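Long-range contacts in phosphate-binding protein PstS (PDB 4N13), which binds inorganic phosphate with micromolar affinity as the solute-binding lipoprotein of the PstSACB ABC transporter, which imports phosphate: residues A[21-32]-A[250-260]; A[125-133]-A[176-186]. One frame throughout, in Å; residues are numbered along the deposited sequence. Where two conformers were deposited one is given.

Contact 1: residues A[21-32]-A[250-260]; sequences TVSPILDEMILR and TGQDIVEEQGF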
loop_
_atom_site.group_PDB
_atom_site.type_symbol
_atom_site.label_atom_id
_atom_site.label_comp_id
_atom_site.label_asym_id
_atom_site.label_seq_id
_atom_site.Cartn_x
_atom_site.Cartn_y
_atom_site.Cartn_z
ATOM N N THR A 21 0.637 1.757 10.186
ATOM C CA THR A 21 0.078 2.616 9.163
ATOM C C THR A 21 -1.428 2.829 9.327
ATOM O O THR A 21 -1.976 3.749 8.774
ATOM C CB THR A 21 0.369 2.047 7.750
ATOM O OG1 THR A 21 -0.393 0.851 7.534
ATOM C CG2 THR A 21 1.868 1.756 7.567
ATOM N N VAL A 22 -2.090 1.980 10.106
ATOM C CA VAL A 22 -3.549 2.039 10.217
ATOM C C VAL A 22 -4.037 2.395 11.610
ATOM O O VAL A 22 -5.240 2.331 11.885
ATOM C CB VAL A 22 -4.203 0.725 9.798
ATOM C CG1 VAL A 22 -3.962 0.475 8.315
ATOM C CG2 VAL A 22 -3.683 -0.428 10.638
ATOM N N SER A 23 -3.139 2.821 12.486
ATOM C CA SER A 23 -3.551 3.170 13.840
ATOM C C SER A 23 -4.788 4.079 13.940
ATOM O O SER A 23 -5.699 3.762 14.677
ATOM C CB SER A 23 -2.392 3.768 14.626
ATOM O OG SER A 23 -1.384 2.799 14.821
ATOM N N PRO A 24 -4.813 5.231 13.250
ATOM C CA PRO A 24 -6.001 6.075 13.477
ATOM C C PRO A 24 -7.286 5.494 12.874
ATOM O O PRO A 24 -8.363 5.843 13.339
ATOM C CB PRO A 24 -5.603 7.423 12.870
ATOM C CG PRO A 24 -4.523 7.110 11.906
ATOM C CD PRO A 24 -3.784 5.930 12.458
ATOM N N ILE A 25 -7.180 4.622 11.882
ATOM C CA ILE A 25 -8.343 3.900 11.373
ATOM C C ILE A 25 -8.844 2.932 12.418
ATOM O O ILE A 25 -10.034 2.921 12.739
ATOM C CB ILE A 25 -7.997 3.143 10.091
ATOM C CG1 ILE A 25 -7.742 4.175 8.979
ATOM C CG2 ILE A 25 -9.126 2.187 9.691
ATOM C CD1 ILE A 25 -7.110 3.618 7.729
ATOM N N LEU A 26 -7.956 2.099 12.957
ATOM C CA LEU A 26 -8.384 1.153 13.987
ATOM C C LEU A 26 -8.941 1.901 15.200
ATOM O O LEU A 26 -9.944 1.499 15.781
ATOM C CB LEU A 26 -7.245 0.214 14.388
ATOM C CG LEU A 26 -7.221 -1.123 13.642
ATOM C CD1 LEU A 26 -8.346 -2.046 14.109
ATOM C CD2 LEU A 26 -7.258 -0.941 12.118
ATOM N N ASP A 27 -8.300 3.001 15.584
ATOM C CA ASP A 27 -8.752 3.755 16.753
ATOM C C ASP A 27 -10.148 4.311 16.545
ATOM O O ASP A 27 -10.995 4.231 17.447
ATOM C CB ASP A 27 -7.787 4.890 17.093
ATOM C CG ASP A 27 -6.446 4.388 17.635
ATOM O OD1 ASP A 27 -6.342 3.184 17.950
ATOM O OD2 ASP A 27 -5.496 5.189 17.734
ATOM N N GLU A 28 -10.400 4.863 15.360
ATOM C CA GLU A 28 -11.743 5.367 15.098
ATOM C C GLU A 28 -12.756 4.224 15.033
ATOM O O GLU A 28 -13.894 4.355 15.492
ATOM C CB GLU A 28 -11.784 6.207 13.828
ATOM C CG GLU A 28 -13.168 6.777 13.566
ATOM C CD GLU A 28 -13.234 7.774 12.448
ATOM O OE1 GLU A 28 -12.172 8.201 11.948
ATOM O OE2 GLU A 28 -14.370 8.134 12.081
ATOM N N MET A 29 -12.362 3.104 14.433
ATOM C CA MET A 29 -13.240 1.948 14.393
ATOM C C MET A 29 -13.605 1.483 15.794
ATOM O O MET A 29 -14.757 1.130 16.048
ATOM C CB MET A 29 -12.626 0.797 13.621
ATOM C CG MET A 29 -12.549 0.954 12.136
ATOM S SD MET A 29 -11.661 -0.395 11.373
ATOM C CE MET A 29 -12.037 -0.103 9.655
ATOM N N ILE A 30 -12.626 1.464 16.697
ATOM C CA ILE A 30 -12.884 1.084 18.081
ATOM C C ILE A 30 -13.906 2.013 18.717
ATOM O O ILE A 30 -14.870 1.576 19.352
ATOM C CB ILE A 30 -11.564 1.072 18.884
ATOM C CG1 ILE A 30 -10.724 -0.140 18.468
ATOM C CG2 ILE A 30 -11.830 1.057 20.399
ATOM C CD1 ILE A 30 -9.289 -0.108 18.924
ATOM N N LEU A 31 -13.708 3.310 18.553
ATOM C CA LEU A 31 -14.597 4.242 19.229
ATOM C C LEU A 31 -15.988 4.254 18.607
ATOM O O LEU A 31 -16.983 4.370 19.317
ATOM C CB LEU A 31 -13.979 5.637 19.282
ATOM C CG LEU A 31 -12.827 5.722 20.306
ATOM C CD1 LEU A 31 -11.957 6.933 20.091
ATOM C CD2 LEU A 31 -13.348 5.700 21.733
ATOM N N ARG A 32 -16.077 4.069 17.298
ATOM C CA ARG A 32 -17.392 4.014 16.675
ATOM C C ARG A 32 -18.104 2.697 16.934
ATOM O O ARG A 32 -19.325 2.687 17.127
ATOM C CB ARG A 32 -17.273 4.359 15.206
ATOM C CG ARG A 32 -16.871 5.832 15.094
ATOM C CD ARG A 32 -16.912 6.376 13.715
ATOM N NE ARG A 32 -18.269 6.479 13.225
ATOM C CZ ARG A 32 -18.559 6.868 11.997
ATOM N NH1 ARG A 32 -17.574 7.170 11.161
ATOM N NH2 ARG A 32 -19.817 6.945 11.610
ATOM N N THR A 250 -19.924 1.381 7.366
ATOM C CA THR A 250 -19.361 2.392 8.266
ATOM C C THR A 250 -17.857 2.185 8.449
ATOM O O THR A 250 -17.089 3.143 8.407
ATOM C CB THR A 250 -20.054 2.408 9.643
ATOM O OG1 THR A 250 -21.436 2.727 9.466
ATOM C CG2 THR A 250 -19.427 3.445 10.559
ATOM N N GLY A 251 -17.446 0.948 8.696
ATOM C CA GLY A 251 -16.019 0.631 8.789
ATOM C C GLY A 251 -15.266 1.093 7.553
ATOM O O GLY A 251 -14.183 1.666 7.637
ATOM N N GLN A 252 -15.853 0.848 6.385
ATOM C CA GLN A 252 -15.192 1.172 5.138
ATOM C C GLN A 252 -15.212 2.674 4.881
ATOM O O GLN A 252 -14.286 3.219 4.281
ATOM C CB GLN A 252 -15.806 0.355 4.006
ATOM C CG GLN A 252 -15.525 -1.105 4.228
ATOM C CD GLN A 252 -14.027 -1.373 4.121
ATOM O OE1 GLN A 252 -13.402 -1.018 3.122
ATOM N NE2 GLN A 252 -13.444 -1.981 5.148
ATOM N N ASP A 253 -16.249 3.358 5.356
ATOM C CA ASP A 253 -16.241 4.824 5.284
ATOM C C ASP A 253 -15.078 5.382 6.108
ATOM O O ASP A 253 -14.434 6.340 5.694
ATOM C CB ASP A 253 -17.548 5.417 5.792
ATOM C CG ASP A 253 -18.725 5.198 4.835
ATOM O OD1 ASP A 253 -18.506 4.819 3.671
ATOM O OD2 ASP A 253 -19.884 5.422 5.254
ATOM N N ILE A 254 -14.825 4.794 7.283
ATOM C CA ILE A 254 -13.699 5.230 8.100
ATOM C C ILE A 254 -12.384 5.054 7.340
ATOM O O ILE A 254 -11.544 5.946 7.335
ATOM C CB ILE A 254 -13.663 4.466 9.421
ATOM C CG1 ILE A 254 -14.899 4.800 10.260
ATOM C CG2 ILE A 254 -12.382 4.783 10.189
ATOM C CD1 ILE A 254 -15.158 3.839 11.401
ATOM N N VAL A 255 -12.207 3.894 6.704
ATOM C CA VAL A 255 -11.003 3.625 5.910
ATOM C C VAL A 255 -10.786 4.736 4.884
ATOM O O VAL A 255 -9.691 5.274 4.743
ATOM C CB VAL A 255 -11.143 2.268 5.176
ATOM C CG1 VAL A 255 -10.080 2.064 4.130
ATOM C CG2 VAL A 255 -11.089 1.111 6.184
ATOM N N GLU A 256 -11.838 5.091 4.162
ATOM C CA GLU A 256 -11.692 6.082 3.093
ATOM C C GLU A 256 -11.565 7.509 3.614
ATOM O O GLU A 256 -10.831 8.311 3.033
ATOM C CB GLU A 256 -12.823 5.919 2.071
ATOM C CG GLU A 256 -12.743 4.527 1.445
ATOM C CD GLU A 256 -13.402 4.408 0.102
ATOM O OE1 GLU A 256 -14.279 5.241 -0.215
ATOM O OE2 GLU A 256 -13.057 3.462 -0.647
ATOM N N GLU A 257 -12.230 7.819 4.717
ATOM C CA GLU A 257 -12.081 9.135 5.337
ATOM C C GLU A 257 -10.656 9.368 5.817
ATOM O O GLU A 257 -10.232 10.502 5.987
ATOM C CB GLU A 257 -13.040 9.264 6.522
ATOM C CG GLU A 257 -14.483 9.365 6.097
ATOM C CD GLU A 257 -15.503 8.923 7.155
ATOM O OE1 GLU A 257 -15.183 8.816 8.361
ATOM O OE2 GLU A 257 -16.669 8.681 6.761
ATOM N N GLN A 258 -9.907 8.296 6.011
ATOM C CA GLN A 258 -8.530 8.397 6.464
ATOM C C GLN A 258 -7.529 8.122 5.375
ATOM O O GLN A 258 -6.350 7.906 5.644
ATOM C CB GLN A 258 -8.330 7.503 7.667
ATOM C CG GLN A 258 -9.138 8.072 8.790
ATOM C CD GLN A 258 -8.628 7.741 10.128
ATOM O OE1 GLN A 258 -7.429 7.746 10.356
ATOM N NE2 GLN A 258 -9.529 7.425 11.045
ATOM N N GLY A 259 -7.984 8.187 4.130
ATOM C CA GLY A 259 -7.068 8.240 3.011
ATOM C C GLY A 259 -6.714 6.933 2.350
ATOM O O GLY A 259 -5.902 6.924 1.429
ATOM N N PHE A 260 -7.301 5.835 2.811
ATOM C CA PHE A 260 -7.037 4.527 2.221
ATOM C C PHE A 260 -8.206 4.189 1.311
ATOM O O PHE A 260 -9.176 4.932 1.222
ATOM C CB PHE A 260 -6.906 3.439 3.299
ATOM C CG PHE A 260 -5.605 3.439 4.049
ATOM C CD1 PHE A 260 -4.711 2.398 3.894
ATOM C CD2 PHE A 260 -5.305 4.443 4.960
ATOM C CE1 PHE A 260 -3.529 2.370 4.594
ATOM C CE2 PHE A 260 -4.112 4.426 5.654
ATOM C CZ PHE A 260 -3.225 3.384 5.468
HETATM O O HOH W 1 -13.981 10.189 10.450
#

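Contact 2: residues A[125-133]-A[176-186]; sequences DAKINFINR and KTSLTPHSIGY. With SO4 (sulfate ion), chain B; EDO (1,2-ethanediol), chain F.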
loop_
_atom_site.group_PDB
_atom_site.type_symbol
_atom_site.label_atom_id
_atom_site.label_comp_id
_atom_site.label_asym_id
_atom_site.label_seq_id
_atom_site.Cartn_x
_atom_site.Cartn_y
_atom_site.Cartn_z
ATOM N N ASP A 125 14.033 9.423 -27.310
ATOM C CA ASP A 125 15.422 9.461 -26.900
ATOM C C ASP A 125 15.591 10.552 -25.855
ATOM O O ASP A 125 15.787 11.738 -26.175
ATOM C CB ASP A 125 16.310 9.747 -28.106
ATOM C CG ASP A 125 17.788 9.701 -27.775
ATOM O OD1 ASP A 125 18.144 9.326 -26.636
ATOM O OD2 ASP A 125 18.591 10.023 -28.686
ATOM N N ALA A 126 15.498 10.134 -24.601
ATOM C CA ALA A 126 15.572 11.046 -23.470
ATOM C C ALA A 126 15.952 10.261 -22.236
ATOM O O ALA A 126 15.339 9.251 -21.929
ATOM C CB ALA A 126 14.244 11.739 -23.257
ATOM N N LYS A 127 16.981 10.724 -21.539
ATOM C CA LYS A 127 17.398 10.112 -20.294
ATOM C C LYS A 127 16.235 10.204 -19.302
ATOM O O LYS A 127 15.503 11.194 -19.266
ATOM C CB LYS A 127 18.626 10.840 -19.756
ATOM C CG LYS A 127 19.174 10.318 -18.450
ATOM C CD LYS A 127 20.082 9.117 -18.678
ATOM C CE LYS A 127 20.705 8.629 -17.383
ATOM N NZ LYS A 127 21.587 7.473 -17.612
ATOM N N ILE A 128 16.039 9.149 -18.521
ATOM C CA ILE A 128 14.989 9.124 -17.506
ATOM C C ILE A 128 15.502 9.798 -16.237
ATOM O O ILE A 128 16.530 9.397 -15.683
ATOM C CB ILE A 128 14.590 7.677 -17.162
ATOM C CG1 ILE A 128 14.073 6.965 -18.412
ATOM C CG2 ILE A 128 13.555 7.659 -16.040
ATOM C CD1 ILE A 128 13.663 5.519 -18.193
ATOM N N ASN A 129 14.759 10.788 -15.759
ATOM C CA ASN A 129 14.995 11.371 -14.452
ATOM C C ASN A 129 14.058 10.713 -13.446
ATOM O O ASN A 129 12.864 11.011 -13.383
ATOM C CB ASN A 129 14.783 12.878 -14.502
ATOM C CG ASN A 129 15.920 13.582 -15.153
ATOM O OD1 ASN A 129 17.080 13.340 -14.809
ATOM N ND2 ASN A 129 15.620 14.457 -16.106
ATOM N N PHE A 130 14.605 9.776 -12.694
ATOM C CA PHE A 130 13.856 9.037 -11.692
ATOM C C PHE A 130 13.823 9.821 -10.392
ATOM O O PHE A 130 14.876 10.151 -9.829
ATOM C CB PHE A 130 14.523 7.678 -11.480
ATOM C CG PHE A 130 14.025 6.928 -10.286
ATOM C CD1 PHE A 130 12.663 6.819 -10.033
ATOM C CD2 PHE A 130 14.923 6.289 -9.437
ATOM C CE1 PHE A 130 12.210 6.109 -8.923
ATOM C CE2 PHE A 130 14.467 5.557 -8.341
ATOM C CZ PHE A 130 13.115 5.469 -8.088
ATOM N N ILE A 131 12.612 10.096 -9.905
ATOM C CA ILE A 131 12.385 10.801 -8.646
ATOM C C ILE A 131 11.988 9.739 -7.631
ATOM O O ILE A 131 10.982 9.053 -7.802
ATOM C CB ILE A 131 11.267 11.825 -8.800
ATOM C CG1 ILE A 131 11.663 12.867 -9.866
ATOM C CG2 ILE A 131 10.966 12.489 -7.473
ATOM C CD1 ILE A 131 10.477 13.661 -10.414
ATOM N N ASN A 132 12.825 9.554 -6.617
ATOM C CA ASN A 132 12.603 8.550 -5.592
ATOM C C ASN A 132 12.196 9.199 -4.283
ATOM O O ASN A 132 12.385 10.392 -4.081
ATOM C CB ASN A 132 13.875 7.725 -5.387
ATOM C CG ASN A 132 13.599 6.329 -4.835
ATOM O OD1 ASN A 132 12.465 5.926 -4.654
ATOM N ND2 ASN A 132 14.663 5.587 -4.560
ATOM N N ARG A 133 11.592 8.411 -3.413
ATOM C CA ARG A 133 11.330 8.824 -2.047
ATOM C C ARG A 133 12.501 8.494 -1.127
ATOM O O ARG A 133 13.348 7.670 -1.439
ATOM C CB ARG A 133 10.038 8.170 -1.521
ATOM C CG ARG A 133 8.793 8.738 -2.139
ATOM C CD ARG A 133 8.571 10.220 -1.795
ATOM N NE ARG A 133 8.675 10.450 -0.363
ATOM C CZ ARG A 133 7.720 10.195 0.526
ATOM N NH1 ARG A 133 6.541 9.743 0.153
ATOM N NH2 ARG A 133 7.944 10.389 1.808
ATOM N N LYS A 176 8.249 18.107 -7.969
ATOM C CA LYS A 176 9.498 17.793 -8.635
ATOM C C LYS A 176 9.242 17.252 -10.053
ATOM O O LYS A 176 9.944 17.596 -10.991
ATOM C CB LYS A 176 10.316 16.789 -7.803
ATOM C CG LYS A 176 11.711 16.507 -8.353
ATOM C CD LYS A 176 12.669 17.684 -8.252
ATOM C CE LYS A 176 13.055 18.013 -6.826
ATOM N NZ LYS A 176 13.979 19.182 -6.775
ATOM N N THR A 177 8.233 16.401 -10.208
ATOM C CA THR A 177 7.908 15.834 -11.509
ATOM C C THR A 177 7.494 16.973 -12.458
ATOM O O THR A 177 7.891 17.000 -13.631
ATOM C CB THR A 177 6.788 14.787 -11.380
ATOM O OG1 THR A 177 7.244 13.710 -10.559
ATOM C CG2 THR A 177 6.416 14.223 -12.727
ATOM N N SER A 178 6.739 17.932 -11.939
ATOM C CA SER A 178 6.281 19.063 -12.740
ATOM C C SER A 178 7.431 19.941 -13.217
ATOM O O SER A 178 7.318 20.588 -14.245
ATOM C CB SER A 178 5.246 19.878 -11.962
ATOM O OG SER A 178 5.810 20.757 -11.005
ATOM N N LEU A 179 8.549 19.929 -12.488
ATOM C CA LEU A 179 9.695 20.774 -12.794
ATOM C C LEU A 179 10.827 20.051 -13.486
ATOM O O LEU A 179 11.732 20.707 -13.978
ATOM C CB LEU A 179 10.243 21.396 -11.505
ATOM C CG LEU A 179 9.391 22.496 -10.869
ATOM C CD1 LEU A 179 9.978 22.909 -9.537
ATOM C CD2 LEU A 179 9.267 23.694 -11.825
ATOM N N THR A 180 10.794 18.715 -13.543
ATOM C CA THR A 180 11.937 17.945 -14.013
ATOM C C THR A 180 11.580 17.264 -15.329
ATOM O O THR A 180 10.628 16.491 -15.385
ATOM C CB THR A 180 12.323 16.882 -12.969
ATOM O OG1 THR A 180 12.580 17.501 -11.700
ATOM C CG2 THR A 180 13.538 16.145 -13.381
ATOM N N PRO A 181 12.334 17.544 -16.391
ATOM C CA PRO A 181 11.933 16.956 -17.669
ATOM C C PRO A 181 12.110 15.436 -17.680
ATOM O O PRO A 181 12.956 14.876 -16.987
ATOM C CB PRO A 181 12.856 17.635 -18.691
ATOM C CG PRO A 181 13.975 18.180 -17.909
ATOM C CD PRO A 181 13.527 18.391 -16.499
ATOM N N HIS A 182 11.294 14.770 -18.488
ATOM C CA HIS A 182 11.388 13.334 -18.725
ATOM C C HIS A 182 11.475 12.526 -17.449
ATOM O O HIS A 182 12.250 11.576 -17.359
ATOM C CB HIS A 182 12.570 13.054 -19.641
ATOM C CG HIS A 182 12.483 13.790 -20.942
ATOM N ND1 HIS A 182 13.377 14.771 -21.310
ATOM C CD2 HIS A 182 11.593 13.691 -21.959
ATOM C CE1 HIS A 182 13.047 15.244 -22.498
ATOM N NE2 HIS A 182 11.968 14.604 -22.917
ATOM N N SER A 183 10.637 12.876 -16.475
ATOM C CA SER A 183 10.730 12.347 -15.134
ATOM C C SER A 183 9.591 11.398 -14.805
ATOM O O SER A 183 8.541 11.396 -15.441
ATOM C CB SER A 183 10.793 13.491 -14.123
ATOM O OG SER A 183 9.611 14.221 -14.140
ATOM N N ILE A 184 9.845 10.573 -13.797
ATOM C CA ILE A 184 8.890 9.602 -13.288
ATOM C C ILE A 184 9.084 9.502 -11.772
ATOM O O ILE A 184 10.218 9.437 -11.281
ATOM C CB ILE A 184 9.031 8.206 -13.975
ATOM C CG1 ILE A 184 8.009 7.217 -13.400
ATOM C CG2 ILE A 184 10.462 7.650 -13.879
ATOM C CD1 ILE A 184 7.937 5.924 -14.185
ATOM N N GLY A 185 7.973 9.459 -11.045
ATOM C CA GLY A 185 7.965 9.265 -9.607
ATOM C C GLY A 185 6.756 8.461 -9.177
ATOM O O GLY A 185 5.915 8.107 -10.011
ATOM N N TYR A 186 6.647 8.198 -7.879
ATOM C CA TYR A 186 5.502 7.470 -7.349
ATOM C C TYR A 186 4.909 8.159 -6.147
ATOM O O TYR A 186 5.614 8.754 -5.340
ATOM C CB TYR A 186 5.841 6.026 -6.991
ATOM C CG TYR A 186 7.028 5.809 -6.073
ATOM C CD1 TYR A 186 6.878 5.843 -4.690
ATOM C CD2 TYR A 186 8.287 5.557 -6.580
ATOM C CE1 TYR A 186 7.943 5.636 -3.856
ATOM C CE2 TYR A 186 9.366 5.350 -5.735
ATOM C CZ TYR A 186 9.182 5.391 -4.365
ATOM O OH TYR A 186 10.212 5.153 -3.482
HETATM S S SO4 B . 4.882 8.341 3.182
HETATM O O1 SO4 B . 4.557 8.635 1.789
HETATM O O2 SO4 B . 3.661 8.567 3.937
HETATM O O3 SO4 B . 5.272 6.949 3.256
HETATM O O4 SO4 B . 5.943 9.247 3.565
HETATM C C1 EDO F . 18.408 5.872 -3.695
HETATM O O1 EDO F . 17.258 5.227 -3.133
HETATM C C2 EDO F . 18.024 6.996 -4.656
HETATM O O2 EDO F . 17.196 6.511 -5.718
HETATM O O HOH W 2 8.860 8.895 -6.115
HETATM O O HOH W 3 5.492 9.013 -2.482
#

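Contact 1: residues A[21-32]-A[250-260]
I25 faces V255 and M29 faces G251 where helices 23-32 and 250-257 run nearly antiparallel, their segment axes 9.5 Å apart at 146°. The I254 side chain is a knob set in a hole formed by I25, E28, M29 and R32; its CD1 reaches M29 CG, and its CG2 lies against the aliphatic part and carboxylate of E28. M29 extends alongside, with CE 3.4 Å from G251 O and also against V255 CG2, lying over G251, which has no side chain.

Q258 organises the polar contacts. Its NE2 donates to P24 O at 3.0 Å from above the carbonyl plane, while E28 N reaches the same oxygen from its opposite face. A second, weak bond runs from Q258 NE2 to E28 OE1. One water donates both to E28 OE2 and to E257 OE1, so it mediates between two like charges that make no direct bond. Within helix 23-32, R32 NH1 makes a weak, long salt bridge to E28 OE2 (3.5 Å), while T250 CG2 covers one face of the guanidinium.

At the other end I25, CG1 beside its backbone N (chi1 -69°), carries CD1 to 3.4 Å from F260 CD2. That ring is delivered by a Schellman motif: G259 has positive phi, F260 N bonds to V255 O, and G259 N to E256 O. The geometry is knob-into-hole helix packing within one lobe of a periplasmic-binding-protein fold, beside T21, a phosphate-site residue by similarity.

Contact 2: residues A[125-133]-A[176-186]
N132 OD1 accepts a hydrogen bond from Y186 OH at 2.7 Å, nearly in line with its C=O, and also a weak bond from R133 N. Y186 CG sits between its backbone N and carbonyl carbon (chi1 53°), which turns the ring back across the end of strand 129-133; there R133 CG packs obliquely against CE1.

The strands are parallel, 20° apart. N129 N donates to H182 O (3.1 Å), N129 O accepts from I184 N, and I131 N donates to I184 O (2.8 Å), a ladder that a water continues by joining I131 O to Y186 N. N129 ND2 adds a nearly straight bond (2.8 Å, 174°) to P181 O. A126 CB stands over the H182 ring, 3.5 Å from its centroid, a CH-pi contact. I131 CD1 packs against K176 CG and S183 CB, joining helix 170-179 to the sheet.

R133 ends strand 129-133 and binds a sulfate, probably from the crystallisation liquor: O1 lies in the guanidinium plane, 2.8 Å from NH1, and O4 is 2.9 Å from NH2. S139 holds the same ion and S137 adjoins R133; both are phosphate-site residues by similarity, consistent with a PstS-type phosphate cleft.

How the contacts relate
From the N terminus the chain forms strand 12-18 and enters helix 23-36, the first side of contact 1; that loop closes only near the C terminus, when helix 249-257 packs against it. Contact 2 is nested wholly inside: strand 129-133 leads into helix 138-151, and the chain returns through helix 170-179 to pair strand 183-188 beside it. The two contacts do not touch: their centres are 34 Å apart, on opposite sides of the chain's centre, and their nearest atoms about 12 Å. Contact 1 thus joins an N-terminal helix to a C-terminal one in one lobe, whereas contact 2 ties two parallel strands and helix 170-179 together in the other. The side chains of T21 and R133 are about 12 Å apart.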